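Local coordinates for protein probable enoyl-CoA hydratase/isomerase (Pseudomonas aeruginosa PAO1, PDB 5WYD) that probably acts as an enoyl-CoA hydratase/isomerase of the crotonase family, with a role in biosynthesis of the diffusible signal factor DSF, at residues A[129-142]-A[190-204]. The protein carries 1 engineered substitution. Residues are numbered along the deposited sequence; the frame is centred on the assembly and turned at random.
Sequences LACDIRIAERQAQM and LVEQVVDSGEARGAA
The carbonyl oxygen of A136 is gripped twice by strand 193-195: A136 O receives V195 N at 2.6 Å and also takes a CA-H contact from V194 CA at 3.2 Å. On the other side of the same residue, A136 N bonds to Q193 O at 3.1 Å, so the strands pair in parallel. Before this ladder, both the backbone and the side chain of R134 hold the carboxylate of E192. Its OE1 takes the amide N of R134 at 2.7 Å, nearly straight at 163°, while OE2 forms a salt bridge with R134 NH2 at 3.1 Å, approached from above the carboxylate plane. The two flat groups stand almost perpendicular, 88° apart, and OE1 lies over one face of the guanidinium. A bend at chi2 (65°) folds the E192 carboxylate back toward strand 133-137. R134 NE meanwhile reaches the carbonyl O of L190 at 2.9 Å and NH1 makes a weak bond to C131 O, so all three guanidinium nitrogens have an oxygen partner. On one face of the sheet, I135 extends CD1 to within 3.7 Å of A204 CA, and its CG2 meets the CB of A203; on the other, the methyl of A136 faces CG1 of V191. At the exposed end, the side chains of R138 and D196 run side by side, and a bend at chi3 brings the guanidinium edge of R138 to the carboxylate, NH1 2.6 Å from D196 OD1 in a salt bridge that joins the two turns. In the crotonase fold, this pairing adds strand 193-195 as the last strand within the chain, with strand 111-116 bonded to the other edge of strand 133-137. Helix 200-211 runs back across the I135 face, helix 182-188 packs on V191 and V194, and helix 157-176 covers L129, R134 and L190, while the second subunit packs against R134 and E192.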
loop_
_atom_site.group_PDB
_atom_site.type_symbol
_atom_site.label_atom_id
_atom_site.label_comp_id
_atom_site.label_asym_id
_atom_site.label_seq_id
_atom_site.Cartn_x
_atom_site.Cartn_y
_atom_site.Cartn_z
ATOM N N LEU A 129 0.155 -3.292 24.773
ATOM C CA LEU A 129 -0.286 -3.483 23.403
ATOM C C LEU A 129 0.787 -4.176 22.570
ATOM O O LEU A 129 0.472 -5.019 21.723
ATOM C CB LEU A 129 -0.634 -2.122 22.811
ATOM C CG LEU A 129 -1.836 -1.329 23.361
ATOM C CD1 LEU A 129 -1.964 0.049 22.707
ATOM C CD2 LEU A 129 -3.088 -2.128 23.138
ATOM N N ALA A 130 2.060 -3.849 22.826
ATOM C CA ALA A 130 3.191 -4.439 22.111
ATOM C C ALA A 130 3.239 -5.950 22.289
ATOM O O ALA A 130 3.913 -6.635 21.510
ATOM C CB ALA A 130 4.491 -3.800 22.586
ATOM N N CYS A 131 2.716 -6.429 23.422
ATOM C CA CYS A 131 2.557 -7.841 23.743
ATOM C C CYS A 131 1.445 -8.471 22.910
ATOM O O CYS A 131 0.449 -7.820 22.568
ATOM C CB CYS A 131 2.209 -7.996 25.207
ATOM S SG CYS A 131 3.329 -7.089 26.212
ATOM N N ASP A 132 1.617 -9.755 22.585
ATOM C CA ASP A 132 0.597 -10.430 21.786
ATOM C C ASP A 132 -0.727 -10.578 22.529
ATOM O O ASP A 132 -1.793 -10.329 21.957
ATOM C CB ASP A 132 1.069 -11.812 21.355
ATOM C CG ASP A 132 2.335 -11.763 20.585
ATOM O OD1 ASP A 132 2.532 -10.818 19.786
ATOM O OD2 ASP A 132 3.117 -12.705 20.741
ATOM N N ILE A 133 -0.699 -10.999 23.785
ATOM C CA ILE A 133 -1.930 -11.315 24.499
ATOM C C ILE A 133 -1.927 -10.561 25.813
ATOM O O ILE A 133 -0.890 -10.396 26.462
ATOM C CB ILE A 133 -2.039 -12.832 24.753
ATOM C CG1 ILE A 133 -1.734 -13.584 23.475
ATOM C CG2 ILE A 133 -3.449 -13.203 25.211
ATOM C CD1 ILE A 133 -1.662 -15.074 23.636
ATOM N N ARG A 134 -3.097 -10.136 26.233
ATOM C CA ARG A 134 -3.213 -9.390 27.470
ATOM C C ARG A 134 -4.166 -10.069 28.439
ATOM O O ARG A 134 -5.303 -10.393 28.083
ATOM C CB ARG A 134 -3.648 -7.962 27.177
ATOM C CG ARG A 134 -2.573 -7.179 26.483
ATOM C CD ARG A 134 -3.167 -6.132 25.587
ATOM N NE ARG A 134 -3.907 -6.750 24.512
ATOM C CZ ARG A 134 -3.329 -7.255 23.438
ATOM N NH1 ARG A 134 -2.015 -7.204 23.312
ATOM N NH2 ARG A 134 -4.062 -7.807 22.487
ATOM N N ILE A 135 -3.694 -10.265 29.667
ATOM C CA ILE A 135 -4.472 -10.833 30.761
ATOM C C ILE A 135 -4.512 -9.796 31.875
ATOM O O ILE A 135 -3.457 -9.400 32.385
ATOM C CB ILE A 135 -3.838 -12.138 31.275
ATOM C CG1 ILE A 135 -3.647 -13.140 30.145
ATOM C CG2 ILE A 135 -4.669 -12.755 32.394
ATOM C CD1 ILE A 135 -3.057 -14.425 30.638
ATOM N N ALA A 136 -5.714 -9.416 32.314
ATOM C CA ALA A 136 -5.803 -8.377 33.331
ATOM C C ALA A 136 -6.679 -8.777 34.514
ATOM O O ALA A 136 -7.665 -9.514 34.379
ATOM C CB ALA A 136 -6.339 -7.065 32.742
ATOM N N GLU A 137 -6.251 -8.289 35.686
ATOM C CA GLU A 137 -6.948 -8.349 36.955
ATOM C C GLU A 137 -8.117 -7.373 36.912
ATOM O O GLU A 137 -8.037 -6.320 36.280
ATOM C CB GLU A 137 -5.991 -7.986 38.080
ATOM C CG GLU A 137 -4.828 -8.948 38.253
ATOM C CD GLU A 137 -3.891 -8.517 39.362
ATOM O OE1 GLU A 137 -2.916 -9.245 39.645
ATOM O OE2 GLU A 137 -4.121 -7.440 39.944
ATOM N N ARG A 138 -9.210 -7.718 37.588
ATOM C CA ARG A 138 -10.421 -6.932 37.409
ATOM C C ARG A 138 -10.198 -5.466 37.730
ATOM O O ARG A 138 -10.802 -4.588 37.103
ATOM C CB ARG A 138 -11.518 -7.512 38.269
ATOM C CG ARG A 138 -11.547 -8.992 38.196
ATOM C CD ARG A 138 -12.874 -9.463 38.649
ATOM N NE ARG A 138 -13.301 -8.679 39.798
ATOM C CZ ARG A 138 -12.907 -8.925 41.040
ATOM N NH1 ARG A 138 -12.076 -9.931 41.283
ATOM N NH2 ARG A 138 -13.344 -8.170 42.037
ATOM N N GLN A 139 -9.329 -5.186 38.694
ATOM C CA GLN A 139 -9.197 -3.833 39.220
ATOM C C GLN A 139 -8.441 -2.884 38.309
ATOM O O GLN A 139 -8.647 -1.666 38.385
ATOM C CB GLN A 139 -8.521 -3.881 40.575
ATOM C CG GLN A 139 -7.033 -4.222 40.582
ATOM C CD GLN A 139 -6.797 -5.681 40.380
ATOM O OE1 GLN A 139 -7.723 -6.443 40.111
ATOM N NE2 GLN A 139 -5.567 -6.103 40.578
ATOM N N ALA A 140 -7.527 -3.399 37.505
ATOM C CA ALA A 140 -6.670 -2.537 36.710
ATOM C C ALA A 140 -7.476 -1.629 35.794
ATOM O O ALA A 140 -8.528 -2.013 35.278
ATOM C CB ALA A 140 -5.700 -3.390 35.892
ATOM N N GLN A 141 -7.005 -0.391 35.675
ATOM C CA GLN A 141 -7.564 0.613 34.789
ATOM C C GLN A 141 -6.489 1.042 33.816
ATOM O O GLN A 141 -5.358 1.339 34.216
ATOM C CB GLN A 141 -8.109 1.818 35.537
ATOM C CG GLN A 141 -9.338 1.549 36.365
ATOM C CD GLN A 141 -9.747 2.768 37.139
ATOM O OE1 GLN A 141 -8.942 3.678 37.330
ATOM N NE2 GLN A 141 -11.012 2.828 37.547
ATOM N N MET A 142 -6.853 1.073 32.544
ATOM C CA MET A 142 -5.932 1.396 31.471
ATOM C C MET A 142 -6.435 2.565 30.653
ATOM O O MET A 142 -7.570 2.548 30.175
ATOM C CB MET A 142 -5.738 0.192 30.577
ATOM C CG MET A 142 -5.333 -1.016 31.335
ATOM S SD MET A 142 -6.083 -2.420 30.551
ATOM C CE MET A 142 -7.818 -2.145 30.954
ATOM N N LEU A 190 -9.912 -4.987 24.049
ATOM C CA LEU A 190 -8.583 -4.565 24.471
ATOM C C LEU A 190 -7.851 -5.673 25.213
ATOM O O LEU A 190 -6.645 -5.844 25.040
ATOM C CB LEU A 190 -8.684 -3.327 25.343
ATOM C CG LEU A 190 -7.391 -2.910 26.010
ATOM C CD1 LEU A 190 -6.272 -2.726 25.003
ATOM C CD2 LEU A 190 -7.666 -1.604 26.742
ATOM N N VAL A 191 -8.553 -6.418 26.059
ATOM C CA VAL A 191 -7.965 -7.517 26.808
ATOM C C VAL A 191 -8.682 -8.802 26.408
ATOM O O VAL A 191 -9.903 -8.806 26.205
ATOM C CB VAL A 191 -8.023 -7.276 28.326
ATOM C CG1 VAL A 191 -7.153 -6.086 28.682
ATOM C CG2 VAL A 191 -9.443 -7.065 28.809
ATOM N N GLU A 192 -7.891 -9.844 26.141
ATOM C CA GLU A 192 -8.444 -11.155 25.814
ATOM C C GLU A 192 -9.101 -11.833 27.012
ATOM O O GLU A 192 -10.029 -12.623 26.834
ATOM C CB GLU A 192 -7.383 -12.058 25.195
ATOM C CG GLU A 192 -6.966 -11.582 23.827
ATOM C CD GLU A 192 -6.273 -10.257 23.874
ATOM O OE1 GLU A 192 -5.332 -10.166 24.696
ATOM O OE2 GLU A 192 -6.709 -9.310 23.168
ATOM N N GLN A 193 -8.547 -11.674 28.211
ATOM C CA GLN A 193 -9.113 -12.317 29.400
ATOM C C GLN A 193 -9.054 -11.411 30.630
ATOM O O GLN A 193 -8.171 -10.561 30.755
ATOM C CB GLN A 193 -8.398 -13.650 29.701
ATOM C CG GLN A 193 -8.750 -14.249 31.049
ATOM C CD GLN A 193 -7.984 -15.499 31.341
ATOM O OE1 GLN A 193 -7.227 -15.981 30.496
ATOM N NE2 GLN A 193 -8.133 -16.022 32.564
ATOM N N VAL A 194 -9.991 -11.640 31.565
ATOM C CA VAL A 194 -10.064 -10.939 32.847
ATOM C C VAL A 194 -9.834 -11.980 33.928
ATOM O O VAL A 194 -10.291 -13.124 33.813
ATOM C CB VAL A 194 -11.407 -10.216 33.103
ATOM C CG1 VAL A 194 -11.476 -9.703 34.550
ATOM C CG2 VAL A 194 -11.596 -9.099 32.134
ATOM N N VAL A 195 -9.064 -11.611 34.941
ATOM C CA VAL A 195 -8.748 -12.546 36.000
ATOM C C VAL A 195 -8.978 -11.908 37.369
ATOM O O VAL A 195 -9.036 -10.685 37.524
ATOM C CB VAL A 195 -7.309 -13.046 35.829
ATOM C CG1 VAL A 195 -6.347 -12.047 36.424
ATOM C CG2 VAL A 195 -7.152 -14.444 36.400
ATOM N N ASP A 196 -9.134 -12.768 38.362
ATOM C CA ASP A 196 -9.313 -12.320 39.729
ATOM C C ASP A 196 -8.025 -11.669 40.229
ATOM O O ASP A 196 -6.931 -11.984 39.760
ATOM C CB ASP A 196 -9.722 -13.515 40.577
ATOM C CG ASP A 196 -10.315 -13.118 41.868
ATOM O OD1 ASP A 196 -10.543 -11.904 42.050
ATOM O OD2 ASP A 196 -10.582 -14.032 42.677
ATOM N N SER A 197 -8.151 -10.763 41.198
ATOM C CA SER A 197 -6.976 -10.017 41.645
ATOM C C SER A 197 -5.847 -10.940 42.099
ATOM O O SER A 197 -6.070 -11.906 42.838
ATOM C CB SER A 197 -7.341 -9.061 42.775
ATOM O OG SER A 197 -8.395 -8.194 42.409
ATOM N N GLY A 198 -4.630 -10.641 41.623
ATOM C CA GLY A 198 -3.413 -11.370 41.942
ATOM C C GLY A 198 -3.166 -12.636 41.142
ATOM O O GLY A 198 -2.059 -13.195 41.227
ATOM N N GLU A 199 -4.126 -13.055 40.311
ATOM C CA GLU A 199 -4.027 -14.266 39.511
ATOM C C GLU A 199 -3.499 -13.984 38.107
ATOM O O GLU A 199 -3.361 -14.919 37.319
ATOM C CB GLU A 199 -5.401 -14.967 39.447
ATOM C CG GLU A 199 -6.021 -15.493 40.778
ATOM C CD GLU A 199 -7.482 -15.986 40.610
ATOM O OE1 GLU A 199 -7.968 -16.034 39.464
ATOM O OE2 GLU A 199 -8.160 -16.316 41.613
ATOM N N ALA A 200 -3.209 -12.721 37.777
ATOM C CA ALA A 200 -2.723 -12.404 36.435
ATOM C C ALA A 200 -1.382 -13.065 36.156
ATOM O O ALA A 200 -1.175 -13.626 35.075
ATOM C CB ALA A 200 -2.627 -10.892 36.239
ATOM N N ARG A 201 -0.445 -12.991 37.107
ATOM C CA ARG A 201 0.859 -13.616 36.887
ATOM C C ARG A 201 0.740 -15.132 36.737
ATOM O O ARG A 201 1.239 -15.714 35.770
ATOM C CB ARG A 201 1.814 -13.287 38.038
ATOM C CG ARG A 201 3.155 -14.003 37.882
ATOM C CD ARG A 201 3.927 -14.043 39.177
ATOM N NE ARG A 201 5.084 -14.925 39.098
ATOM C CZ ARG A 201 5.876 -15.203 40.131
ATOM N NH1 ARG A 201 6.912 -16.019 39.973
ATOM N NH2 ARG A 201 5.621 -14.679 41.331
ATOM N N GLY A 202 0.036 -15.788 37.656
ATOM C CA GLY A 202 -0.074 -17.226 37.548
ATOM C C GLY A 202 -0.741 -17.622 36.254
ATOM O O GLY A 202 -0.212 -18.444 35.500
ATOM N N ALA A 203 -1.837 -16.942 35.918
ATOM C CA ALA A 203 -2.565 -17.264 34.697
ATOM C C ALA A 203 -1.683 -17.069 33.473
ATOM O O ALA A 203 -1.656 -17.920 32.571
ATOM C CB ALA A 203 -3.829 -16.401 34.590
ATOM N N ALA A 204 -0.922 -15.977 33.443
ATOM C CA ALA A 204 -0.054 -15.737 32.296
ATOM C C ALA A 204 0.988 -16.844 32.145
ATOM O O ALA A 204 1.261 -17.299 31.031
ATOM C CB ALA A 204 0.605 -14.367 32.426
#